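PhiH1 repressor-like protein (Haloarcula marismortui ATCC 43049, PDB 3B73) is of unproven function but probably binds DNA as a repressor-like transcription factor through its winged helix-turn-helix fold. Local coordinates at residues Ile13-Ile18 and Lys51-His56; Ile21-Gly26 and Glu72-Leu77; Leu59-Leu62 and Val66-Ile69; Gly79-Asp82 and Arg87-Asn90. All blocks are in the same frame, centred on the assembly; numbering follows the deposited sequence.

Contact 1: residues Ile13-Ile18 and Lys51-His56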
loop_
_atom_site.group_PDB
_atom_site.type_symbol
_atom_site.label_atom_id
_atom_site.label_comp_id
_atom_site.label_asym_id
_atom_site.label_seq_id
_atom_site.Cartn_x
_atom_site.Cartn_y
_atom_site.Cartn_z
ATOM N N ILE B 13 3.427 -0.392 4.027
ATOM C CA ILE B 13 2.728 0.476 3.095
ATOM C C ILE B 13 3.725 1.386 2.374
ATOM O O ILE B 13 3.479 1.812 1.245
ATOM C CB ILE B 13 1.594 1.258 3.802
ATOM C CG1 ILE B 13 0.688 1.924 2.766
ATOM C CG2 ILE B 13 2.175 2.241 4.791
ATOM C CD1 ILE B 13 -0.616 2.341 3.279
ATOM N N TRP B 14 4.871 1.639 3.017
ATOM C CA TRP B 14 5.867 2.564 2.498
ATOM C C TRP B 14 6.591 1.958 1.319
ATOM O O TRP B 14 7.098 2.670 0.458
ATOM C CB TRP B 14 6.826 3.028 3.614
ATOM C CG TRP B 14 6.013 3.573 4.761
ATOM C CD1 TRP B 14 5.834 2.997 5.990
ATOM C CD2 TRP B 14 5.170 4.745 4.738
ATOM N NE1 TRP B 14 4.953 3.760 6.739
ATOM C CE2 TRP B 14 4.541 4.837 5.996
ATOM C CE3 TRP B 14 4.918 5.738 3.789
ATOM C CZ2 TRP B 14 3.667 5.882 6.326
ATOM C CZ3 TRP B 14 4.041 6.763 4.116
ATOM C CH2 TRP B 14 3.431 6.826 5.375
ATOM N N ASP B 15 6.613 0.635 1.277
ATOM C CA ASP B 15 7.069 -0.084 0.099
ATOM C C ASP B 15 6.342 0.333 -1.193
ATOM O O ASP B 15 6.997 0.534 -2.219
ATOM C CB ASP B 15 6.940 -1.596 0.321
ATOM C CG ASP B 15 7.897 -2.101 1.391
ATOM O OD1 ASP B 15 8.888 -1.386 1.683
ATOM O OD2 ASP B 15 7.648 -3.187 1.953
ATOM N N ASP B 16 5.012 0.441 -1.145
ATOM C CA ASP B 16 4.237 0.797 -2.334
ATOM C C ASP B 16 4.573 2.231 -2.695
ATOM O O ASP B 16 4.772 2.557 -3.872
ATOM C CB ASP B 16 2.717 0.660 -2.102
ATOM C CG ASP B 16 2.185 -0.741 -2.430
ATOM O OD1 ASP B 16 2.978 -1.694 -2.559
ATOM O OD2 ASP B 16 0.958 -0.905 -2.530
ATOM N N ARG B 17 4.666 3.076 -1.673
ATOM C CA ARG B 17 5.004 4.480 -1.886
ATOM C C ARG B 17 6.368 4.607 -2.524
ATOM O O ARG B 17 6.532 5.291 -3.533
ATOM C CB ARG B 17 4.971 5.275 -0.582
ATOM C CG ARG B 17 3.611 5.316 0.061
ATOM C CD ARG B 17 2.548 5.852 -0.887
ATOM N NE ARG B 17 1.275 5.434 -0.352
ATOM C CZ ARG B 17 0.520 4.482 -0.877
ATOM N NH1 ARG B 17 0.854 3.899 -2.014
ATOM N NH2 ARG B 17 -0.594 4.142 -0.266
ATOM N N ILE B 18 7.356 3.926 -1.956
ATOM C CA ILE B 18 8.682 3.997 -2.539
ATOM C C ILE B 18 8.657 3.493 -3.973
ATOM O O ILE B 18 9.221 4.127 -4.852
ATOM C CB ILE B 18 9.687 3.202 -1.731
ATOM C CG1 ILE B 18 9.865 3.860 -0.360
ATOM C CG2 ILE B 18 10.989 3.076 -2.506
ATOM C CD1 ILE B 18 10.468 2.967 0.635
ATOM N N LYS B 51 16.630 -1.661 0.753
ATOM C CA LYS B 51 17.411 -2.895 0.792
ATOM C C LYS B 51 16.463 -4.082 0.641
ATOM O O LYS B 51 16.760 -5.044 -0.080
ATOM C CB LYS B 51 18.222 -2.985 2.094
ATOM C CG LYS B 51 19.534 -3.765 1.987
ATOM C CD LYS B 51 19.333 -5.246 2.285
ATOM C CE LYS B 51 20.658 -6.006 2.347
ATOM N NZ LYS B 51 20.443 -7.442 2.722
ATOM N N LYS B 52 15.302 -3.985 1.291
ATOM C CA LYS B 52 14.323 -5.072 1.273
ATOM C C LYS B 52 13.714 -5.256 -0.122
ATOM O O LYS B 52 13.650 -6.366 -0.641
ATOM C CB LYS B 52 13.214 -4.795 2.279
ATOM C CG LYS B 52 12.482 -6.038 2.773
ATOM C CD LYS B 52 13.215 -6.638 3.950
ATOM C CE LYS B 52 12.431 -7.753 4.589
ATOM N NZ LYS B 52 13.336 -8.584 5.428
ATOM N N LEU B 53 13.280 -4.157 -0.727
ATOM C CA LEU B 53 12.737 -4.198 -2.073
ATOM C C LEU B 53 13.746 -4.781 -3.060
ATOM O O LEU B 53 13.359 -5.525 -3.971
ATOM C CB LEU B 53 12.258 -2.800 -2.498
ATOM C CG LEU B 53 11.021 -2.373 -1.695
ATOM C CD1 LEU B 53 10.853 -0.854 -1.611
ATOM C CD2 LEU B 53 9.781 -3.076 -2.214
ATOM N N ALA B 54 15.030 -4.461 -2.874
ATOM C CA ALA B 54 16.075 -4.977 -3.761
ATOM C C ALA B 54 16.276 -6.475 -3.556
ATOM O O ALA B 54 16.483 -7.225 -4.524
ATOM C CB ALA B 54 17.388 -4.219 -3.577
ATOM N N ASP B 55 16.197 -6.914 -2.301
ATOM C CA ASP B 55 16.300 -8.342 -1.988
ATOM C C ASP B 55 15.214 -9.101 -2.694
ATOM O O ASP B 55 15.426 -10.243 -3.114
ATOM C CB ASP B 55 16.202 -8.580 -0.477
ATOM C CG ASP B 55 17.412 -8.023 0.282
ATOM O OD1 ASP B 55 18.438 -7.734 -0.371
ATOM O OD2 ASP B 55 17.341 -7.884 1.525
ATOM N N HIS B 56 14.047 -8.469 -2.816
ATOM C CA HIS B 56 12.899 -9.105 -3.456
ATOM C C HIS B 56 12.818 -8.775 -4.941
ATOM O O HIS B 56 11.812 -9.041 -5.589
ATOM C CB HIS B 56 11.612 -8.736 -2.725
ATOM C CG HIS B 56 11.532 -9.307 -1.348
ATOM N ND1 HIS B 56 10.862 -10.481 -1.069
ATOM C CD2 HIS B 56 12.057 -8.887 -0.172
ATOM C CE1 HIS B 56 10.970 -10.751 0.219
ATOM N NE2 HIS B 56 11.685 -9.798 0.788
#

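Contact 2: residues Ile21-Gly26 and Glu72-Leu77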
loop_
_atom_site.group_PDB
_atom_site.type_symbol
_atom_site.label_atom_id
_atom_site.label_comp_id
_atom_site.label_asym_id
_atom_site.label_seq_id
_atom_site.Cartn_x
_atom_site.Cartn_y
_atom_site.Cartn_z
ATOM N N ILE B 21 7.108 6.103 -6.255
ATOM C CA ILE B 21 7.935 7.279 -6.444
ATOM C C ILE B 21 9.074 6.980 -7.399
ATOM O O ILE B 21 9.366 7.761 -8.303
ATOM C CB ILE B 21 8.475 7.817 -5.108
ATOM C CG1 ILE B 21 7.370 8.594 -4.383
ATOM C CG2 ILE B 21 9.677 8.718 -5.348
ATOM C CD1 ILE B 21 7.606 8.741 -2.864
ATOM N N ILE B 22 9.719 5.842 -7.219
ATOM C CA ILE B 22 10.813 5.502 -8.106
ATOM C C ILE B 22 10.285 5.244 -9.529
ATOM O O ILE B 22 10.920 5.616 -10.502
ATOM C CB ILE B 22 11.607 4.309 -7.563
ATOM C CG1 ILE B 22 12.333 4.732 -6.278
ATOM C CG2 ILE B 22 12.590 3.788 -8.618
ATOM C CD1 ILE B 22 13.180 3.630 -5.672
ATOM N N HIS B 23 9.108 4.637 -9.647
ATOM C CA HIS B 23 8.533 4.385 -10.964
ATOM C C HIS B 23 8.364 5.703 -11.716
ATOM O O HIS B 23 8.696 5.803 -12.894
ATOM C CB HIS B 23 7.192 3.661 -10.863
ATOM C CG HIS B 23 6.382 3.692 -12.128
ATOM N ND1 HIS B 23 6.626 2.852 -13.194
ATOM C CD2 HIS B 23 5.326 4.460 -12.491
ATOM C CE1 HIS B 23 5.754 3.096 -14.157
ATOM N NE2 HIS B 23 4.955 4.070 -13.756
ATOM N N GLU B 24 7.866 6.719 -11.026
ATOM C CA GLU B 24 7.596 7.984 -11.687
ATOM C C GLU B 24 8.848 8.842 -11.891
ATOM O O GLU B 24 8.948 9.540 -12.886
ATOM C CB GLU B 24 6.514 8.779 -10.942
ATOM C CG GLU B 24 7.032 9.623 -9.784
ATOM C CD GLU B 24 6.012 10.635 -9.267
ATOM O OE1 GLU B 24 4.832 10.267 -9.070
ATOM O OE2 GLU B 24 6.399 11.803 -9.046
ATOM N N GLU B 25 9.795 8.791 -10.957
ATOM C CA GLU B 25 11.001 9.623 -11.022
ATOM C C GLU B 25 12.135 8.964 -11.798
ATOM O O GLU B 25 13.054 9.642 -12.252
ATOM C CB GLU B 25 11.514 9.954 -9.614
ATOM C CG GLU B 25 10.597 10.834 -8.766
ATOM C CD GLU B 25 10.401 12.219 -9.345
ATOM O OE1 GLU B 25 11.331 12.728 -10.011
ATOM O OE2 GLU B 25 9.315 12.797 -9.130
ATOM N N GLY B 26 12.090 7.641 -11.917
ATOM C CA GLY B 26 13.143 6.911 -12.595
ATOM C C GLY B 26 14.149 6.288 -11.637
ATOM O O GLY B 26 14.438 5.091 -11.715
ATOM N N GLU B 72 9.858 -6.759 -12.602
ATOM C CA GLU B 72 9.025 -7.339 -11.549
ATOM C C GLU B 72 8.413 -6.262 -10.664
ATOM O O GLU B 72 7.249 -6.360 -10.273
ATOM C CB GLU B 72 9.813 -8.341 -10.701
ATOM C CG GLU B 72 11.313 -8.148 -10.761
ATOM C CD GLU B 72 11.947 -8.803 -11.962
ATOM O OE1 GLU B 72 12.566 -8.084 -12.771
ATOM O OE2 GLU B 72 11.826 -10.038 -12.105
ATOM N N GLY B 73 9.194 -5.229 -10.351
ATOM C CA GLY B 73 8.674 -4.121 -9.578
ATOM C C GLY B 73 7.538 -3.461 -10.331
ATOM O O GLY B 73 6.508 -3.140 -9.740
ATOM N N GLU B 74 7.723 -3.253 -11.638
ATOM C CA GLU B 74 6.691 -2.630 -12.482
ATOM C C GLU B 74 5.460 -3.506 -12.576
ATOM O O GLU B 74 4.345 -3.043 -12.395
ATOM C CB GLU B 74 7.214 -2.425 -13.902
ATOM C CG GLU B 74 8.380 -1.495 -14.030
ATOM C CD GLU B 74 8.045 -0.270 -14.831
ATOM O OE1 GLU B 74 8.431 -0.230 -16.021
ATOM O OE2 GLU B 74 7.388 0.638 -14.273
ATOM N N ALA B 75 5.683 -4.783 -12.874
ATOM C CA ALA B 75 4.595 -5.729 -13.010
ATOM C C ALA B 75 3.819 -5.784 -11.706
ATOM O O ALA B 75 2.578 -5.896 -11.703
ATOM C CB ALA B 75 5.139 -7.113 -13.372
ATOM N N TYR B 76 4.553 -5.705 -10.593
ATOM C CA TYR B 76 3.903 -5.743 -9.270
ATOM C C TYR B 76 2.930 -4.563 -9.093
ATOM O O TYR B 76 1.774 -4.748 -8.707
ATOM C CB TYR B 76 4.935 -5.750 -8.121
ATOM C CG TYR B 76 4.287 -5.334 -6.811
ATOM C CD1 TYR B 76 3.451 -6.222 -6.120
ATOM C CD2 TYR B 76 4.466 -4.036 -6.288
ATOM C CE1 TYR B 76 2.808 -5.842 -4.923
ATOM C CE2 TYR B 76 3.834 -3.652 -5.081
ATOM C CZ TYR B 76 3.017 -4.572 -4.402
ATOM O OH TYR B 76 2.361 -4.221 -3.238
ATOM N N LEU B 77 3.407 -3.345 -9.357
ATOM C CA LEU B 77 2.524 -2.172 -9.283
ATOM C C LEU B 77 1.246 -2.350 -10.138
ATOM O O LEU B 77 0.173 -1.843 -9.779
ATOM C CB LEU B 77 3.281 -0.901 -9.695
ATOM C CG LEU B 77 4.470 -0.525 -8.798
ATOM C CD1 LEU B 77 5.244 0.662 -9.342
ATOM C CD2 LEU B 77 4.013 -0.229 -7.372
#

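Contact 3: residues Leu59-Leu62 and Val66-Ile69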
loop_
_atom_site.group_PDB
_atom_site.type_symbol
_atom_site.label_atom_id
_atom_site.label_comp_id
_atom_site.label_asym_id
_atom_site.label_seq_id
_atom_site.Cartn_x
_atom_site.Cartn_y
_atom_site.Cartn_z
ATOM N N LEU B 59 13.345 -3.765 -6.793
ATOM C CA LEU B 59 14.287 -2.709 -7.116
ATOM C C LEU B 59 15.633 -3.360 -7.395
ATOM O O LEU B 59 15.822 -4.530 -7.093
ATOM C CB LEU B 59 14.440 -1.740 -5.954
ATOM C CG LEU B 59 13.240 -0.852 -5.626
ATOM C CD1 LEU B 59 13.572 0.056 -4.457
ATOM C CD2 LEU B 59 12.784 -0.027 -6.841
ATOM N N GLN B 60 16.554 -2.607 -7.990
ATOM C CA GLN B 60 17.955 -3.022 -8.062
ATOM C C GLN B 60 18.881 -1.859 -7.741
ATOM O O GLN B 60 18.640 -0.728 -8.165
ATOM C CB GLN B 60 18.309 -3.627 -9.420
ATOM C CG GLN B 60 18.168 -2.696 -10.606
ATOM C CD GLN B 60 18.473 -3.406 -11.910
ATOM O OE1 GLN B 60 17.595 -3.572 -12.769
ATOM N NE2 GLN B 60 19.724 -3.852 -12.056
ATOM N N PRO B 61 19.920 -2.137 -6.946
ATOM C CA PRO B 61 20.905 -1.144 -6.525
ATOM C C PRO B 61 21.902 -0.868 -7.660
ATOM O O PRO B 61 22.449 -1.796 -8.258
ATOM C CB PRO B 61 21.605 -1.847 -5.362
ATOM C CG PRO B 61 21.531 -3.280 -5.738
ATOM C CD PRO B 61 20.140 -3.428 -6.269
ATOM N N LEU B 62 22.095 0.409 -7.961
ATOM C CA LEU B 62 23.113 0.861 -8.898
ATOM C C LEU B 62 24.219 1.597 -8.129
ATOM O O LEU B 62 24.164 1.714 -6.903
ATOM C CB LEU B 62 22.488 1.784 -9.955
ATOM C CG LEU B 62 21.282 1.247 -10.758
ATOM C CD1 LEU B 62 20.809 2.273 -11.804
ATOM C CD2 LEU B 62 21.569 -0.090 -11.435
ATOM N N VAL B 66 22.105 4.564 -5.593
ATOM C CA VAL B 66 20.910 4.786 -6.373
ATOM C C VAL B 66 20.177 3.447 -6.542
ATOM O O VAL B 66 20.799 2.398 -6.758
ATOM C CB VAL B 66 21.215 5.467 -7.729
ATOM C CG1 VAL B 66 20.008 5.394 -8.647
ATOM C CG2 VAL B 66 21.630 6.931 -7.514
ATOM N N TYR B 67 18.859 3.487 -6.388
ATOM C CA TYR B 67 18.010 2.332 -6.655
ATOM C C TYR B 67 17.076 2.658 -7.829
ATOM O O TYR B 67 16.689 3.814 -8.041
ATOM C CB TYR B 67 17.198 1.941 -5.416
ATOM C CG TYR B 67 17.986 1.292 -4.307
ATOM C CD1 TYR B 67 17.957 -0.096 -4.133
ATOM C CD2 TYR B 67 18.735 2.058 -3.409
ATOM C CE1 TYR B 67 18.682 -0.708 -3.106
ATOM C CE2 TYR B 67 19.465 1.450 -2.370
ATOM C CZ TYR B 67 19.430 0.065 -2.231
ATOM O OH TYR B 67 20.132 -0.560 -1.221
ATOM N N VAL B 68 16.720 1.622 -8.578
ATOM C CA VAL B 68 15.934 1.771 -9.784
ATOM C C VAL B 68 14.942 0.598 -9.840
ATOM O O VAL B 68 15.242 -0.496 -9.344
ATOM C CB VAL B 68 16.886 1.786 -11.018
ATOM C CG1 VAL B 68 16.339 0.941 -12.152
ATOM C CG2 VAL B 68 17.175 3.216 -11.467
ATOM N N ILE B 69 13.770 0.800 -10.436
ATOM C CA ILE B 69 12.756 -0.272 -10.462
ATOM C C ILE B 69 13.108 -1.407 -11.445
ATOM O O ILE B 69 13.834 -1.185 -12.408
ATOM C CB ILE B 69 11.322 0.304 -10.726
ATOM C CG1 ILE B 69 10.254 -0.725 -10.364
ATOM C CG2 ILE B 69 11.149 0.793 -12.189
ATOM C CD1 ILE B 69 8.898 -0.126 -9.943
#

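Contact 4: residues Gly79-Asp82 and Arg87-Asn90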
loop_
_atom_site.group_PDB
_atom_site.type_symbol
_atom_site.label_atom_id
_atom_site.label_comp_id
_atom_site.label_asym_id
_atom_site.label_seq_id
_atom_site.Cartn_x
_atom_site.Cartn_y
_atom_site.Cartn_z
ATOM N N GLY B 79 -0.348 -5.205 -10.782
ATOM C CA GLY B 79 -1.119 -6.385 -10.429
ATOM C C GLY B 79 -0.777 -7.642 -11.224
ATOM O O GLY B 79 -1.610 -8.544 -11.359
ATOM N N GLU B 80 0.453 -7.713 -11.729
ATOM C CA GLU B 80 0.859 -8.791 -12.629
ATOM C C GLU B 80 1.962 -9.633 -12.021
ATOM O O GLU B 80 2.428 -10.594 -12.627
ATOM C CB GLU B 80 1.368 -8.210 -13.949
ATOM C CG GLU B 80 0.279 -7.705 -14.878
ATOM C CD GLU B 80 0.817 -6.683 -15.884
ATOM O OE1 GLU B 80 2.061 -6.527 -15.990
ATOM O OE2 GLU B 80 -0.009 -6.033 -16.566
ATOM N N TYR B 81 2.394 -9.264 -10.826
ATOM C CA TYR B 81 3.442 -10.006 -10.141
ATOM C C TYR B 81 3.071 -10.143 -8.664
ATOM O O TYR B 81 2.795 -9.163 -7.981
ATOM C CB TYR B 81 4.793 -9.315 -10.325
ATOM C CG TYR B 81 5.936 -10.089 -9.714
ATOM C CD1 TYR B 81 6.634 -11.031 -10.452
ATOM C CD2 TYR B 81 6.319 -9.878 -8.390
ATOM C CE1 TYR B 81 7.682 -11.743 -9.893
ATOM C CE2 TYR B 81 7.359 -10.585 -7.825
ATOM C CZ TYR B 81 8.028 -11.521 -8.576
ATOM O OH TYR B 81 9.054 -12.220 -8.007
ATOM N N ASP B 82 3.025 -11.377 -8.201
ATOM C CA ASP B 82 2.633 -11.706 -6.843
ATOM C C ASP B 82 3.888 -11.573 -5.979
ATOM O O ASP B 82 4.808 -12.405 -6.049
ATOM C CB ASP B 82 2.072 -13.148 -6.818
ATOM C CG ASP B 82 1.673 -13.622 -5.409
ATOM O OD1 ASP B 82 2.212 -13.131 -4.376
ATOM O OD2 ASP B 82 0.808 -14.517 -5.348
ATOM N N ARG B 87 6.241 -14.729 -8.098
ATOM C CA ARG B 87 6.106 -15.260 -9.435
ATOM C C ARG B 87 5.251 -14.274 -10.202
ATOM O O ARG B 87 4.447 -13.533 -9.618
ATOM C CB ARG B 87 5.405 -16.617 -9.400
ATOM C CG ARG B 87 4.113 -16.614 -8.592
ATOM C CD ARG B 87 3.021 -17.533 -9.170
ATOM N NE ARG B 87 2.967 -18.852 -8.535
ATOM C CZ ARG B 87 1.836 -19.506 -8.254
ATOM N NH1 ARG B 87 1.874 -20.704 -7.674
ATOM N NH2 ARG B 87 0.660 -18.959 -8.540
ATOM N N TYR B 88 5.428 -14.251 -11.513
ATOM C CA TYR B 88 4.511 -13.522 -12.378
ATOM C C TYR B 88 3.143 -14.205 -12.339
ATOM O O TYR B 88 3.047 -15.399 -12.065
ATOM C CB TYR B 88 5.060 -13.462 -13.811
ATOM C CG TYR B 88 6.143 -12.425 -13.980
ATOM C CD1 TYR B 88 5.830 -11.129 -14.394
ATOM C CD2 TYR B 88 7.482 -12.728 -13.713
ATOM C CE1 TYR B 88 6.835 -10.160 -14.560
ATOM C CE2 TYR B 88 8.484 -11.767 -13.860
ATOM C CZ TYR B 88 8.153 -10.484 -14.284
ATOM O OH TYR B 88 9.146 -9.537 -14.439
ATOM N N ILE B 89 2.082 -13.445 -12.580
ATOM C CA ILE B 89 0.736 -14.015 -12.637
ATOM C C ILE B 89 0.067 -13.785 -13.999
ATOM O O ILE B 89 0.058 -12.655 -14.532
ATOM C CB ILE B 89 -0.158 -13.549 -11.458
ATOM C CG1 ILE B 89 0.031 -12.068 -11.151
ATOM C CG2 ILE B 89 0.218 -14.310 -10.198
ATOM C CD1 ILE B 89 -0.506 -11.642 -9.752
ATOM N N ASN B 90 -0.466 -14.874 -14.559
ATOM C CA ASN B 90 -1.042 -14.862 -15.909
ATOM C C ASN B 90 -2.296 -15.726 -16.015
ATOM O O ASN B 90 -3.368 -15.333 -15.533
ATOM C CB ASN B 90 -0.006 -15.295 -16.951
ATOM C CG ASN B 90 0.593 -16.661 -16.643
ATOM O OD1 ASN B 90 1.669 -17.021 -17.140
ATOM N ND2 ASN B 90 -0.106 -17.430 -15.811
#

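Contact 1: residues Ile13-Ile18 and Lys51-His56
Asp15 is the first residue of helix 13-25 to meet Leu53, and it lays both its aliphatic and its acidic parts against that leucine. Asp15 CB lies 4.1 Å from Leu53 CD2, while the carboxylate atom OD1 comes to 3.9 Å from Leu53 CD1, so the two methyls bear on different parts of one short side chain. The acid itself is answered by other partners: OD2 pairs with Arg49, one turn earlier on helix 43-55, and takes a hydrogen bond from the backbone N of Thr12. An aspartate suits this place near the start of the helix, where its charge is probably favoured by the helix dipole and by the guanidinium of Arg49.

Asp16 and Arg17 turn to another side of the helix, and there they form reciprocal salt bridges with Arg17 and Asp16 of the second subunit. One helix thus serves both the domain core and the dimer. In a winged helix-turn-helix domain, helix 13-25 is the first helix and helix 43-55 probably corresponds to the recognition helix, so Leu53 pins the last turn of the latter to the former.

Ile18 completes the contact one turn after Asp15. With CG1 beside the backbone N (chi1 -66°), its CG2 branch is anti to that N and reaches Leu53 CD1 at 4.0 Å, the two side chains crossing obliquely. It also packs on Arg49 and Leu50. An alanine in place of Leu53 would take away both methyls and would probably open a gap between Asp15, Ile18 and the wing residue Leu59.

Contact 2: residues Ile21-Gly26 and Glu72-Leu77
His23 stands on the last full turn of helix 13-25 and reaches across to Glu74 and Leu77 of helix 71-77. Its CB makes the apolar part of the contact, lying 3.9 Å from Leu77 CD1; a leucine suits this spot, because it can cover the histidine stem while it also touches Leu19 of the same helix as His23. From CB the chain swings with CG anti to the backbone N (chi1 165°), which carries the ring out to Glu74, whose side chain it crosses at about a right angle. CG of His23 is still 3.9 Å from Glu74 OE2. At the tip, His23 ND1 approaches Glu74 OE2 at 2.6 Å, and CE1 is close to it as well, so OE2 sits at the ring edge, near the ring plane but displaced from ND1 toward CE1.

The N-H...O angle is therefore just 127°, and the hydrogen bond is weak despite its short length. Glu74 reaches this position by bending at chi2, and its carboxylate plane is turned 45° from the imidazole.

The C-terminal end of helix 13-25 is thus joined to helix 71-77 at the surface by a polar pair beside an apolar one. So close a carboxylate would probably favour the protonated imidazole, making the bond sensitive to pH.

Contact 3: residues Leu59-Leu62 and Val66-Ile69
Tyr67 and Pro61 pair across the beta hairpin that forms the wing of this winged helix-turn-helix domain. Pro61 CA lies over one face of the tyrosine ring, 3.9 Å from Tyr67 CD1, and Pro61 CB is 3.9 Å from Tyr67 CE1, so the C-H groups of proline lie against the aromatic ring. CG of Tyr67 is beside the backbone N (chi1 -73°), which carries the ring back over strand 59-62. Proline is tolerated because this is a non-hydrogen-bonded pair: its N faces away from strand 66-69, where no N-H is called for. Both residues also touch Ala54, whose small side chain fits beneath them.

Leu59 approaches Tyr67 at about a right angle, CD1 being 4.2 Å from Tyr67 CB. Its other branch, CD2, turns toward the backbone of Ile69. As a branched apolar residue it suits the interior, filling the space between hairpin and core through contacts with Leu19, Ile22, Leu50 and Leu53.

The face bearing Gln60, Leu62 and Val68 looks the other way. There Leu62 reaches across to the partner strand and puts CD1 3.8 Å from CG2 of Val68, a slim beta-branched residue favoured in strands. Between the two faces the backbones of Gln60 and Val68 are joined by a reciprocal pair of hydrogen bonds. Gln60 N to Val68 O is the shorter at 2.8 Å and points nearly along the C=O axis, whereas the return bond is tilted 22° from its carbonyl plane. Val68 O has one more neighbour, the CA-H of Leu59, with CA 3.3 Å from the oxygen.

Contact 4: residues Gly79-Asp82 and Arg87-Asn90
Tyr81 and Tyr88 pair across a short beta hairpin that follows the last helix, and three backbone bonds hold its arms together. Asp82 N donates to Arg87 O at 2.9 Å, and the return bond from Arg87 N to Asp82 O, at 3.4 Å, is weak. Further out, Ile89 N donates a hydrogen bond to Glu80 O, also at 2.9 Å, though it stands 43° above the carbonyl plane rather than on a lone pair.

The side chain of the buried Asp82 is satisfied at the turn: OD1 accepts from Lys85 N, and weakly from Gly84 N, so an acid with a short reach suits this corner. Glu80 N turns back to the preceding helix and bonds to Ala75 O in the Schellman motif that ends it, whose C-prime residue is Gly79; its positive phi favours glycine.

Arg87 O has a second neighbour. Tyr81, with CG anti to the backbone N (chi1 -176°), lays one ring face over that oxygen, which lies 3.4 Å above the ring plane near the rim. The same ring presents its edge to the face of Tyr88 in a T-shaped stack, planes 81° apart and centroids separated by 5.0 Å. Both tyrosines also rest on Ala75, whose small side chain admits them. A serine in place of Tyr81 would probably leave the face of Tyr88 without its edge partner and that ring freer to turn.

On the other side of the hairpin, Ile89 bends back over the opposite strand, its CG2 4.0 Å from Asp82 CB and its CG1 3.2 Å from Glu80 O.

How the contacts relate
From the N terminus, helix 13-25 runs through two contacts in turn. Its start takes part in contact 1, which closes over the helix-turn-helix region when the chain reaches 51-56; its end waits longer, until 72-77 completes contact 2. These two loops cross, and they meet directly where Asp16 bonds to the hydroxyl of Tyr76. Contact 3, the wing hairpin, falls wholly within the span of contact 2; it packs through Leu59, Pro61 and Tyr67 against Leu53 and Ala54 of contact 1, and through Ile69 and Val68 against contact 2. Contact 4 follows in series, joined to helix 71-77; contacts 3 and 4 do not touch, their nearest atoms being about 9 Å apart.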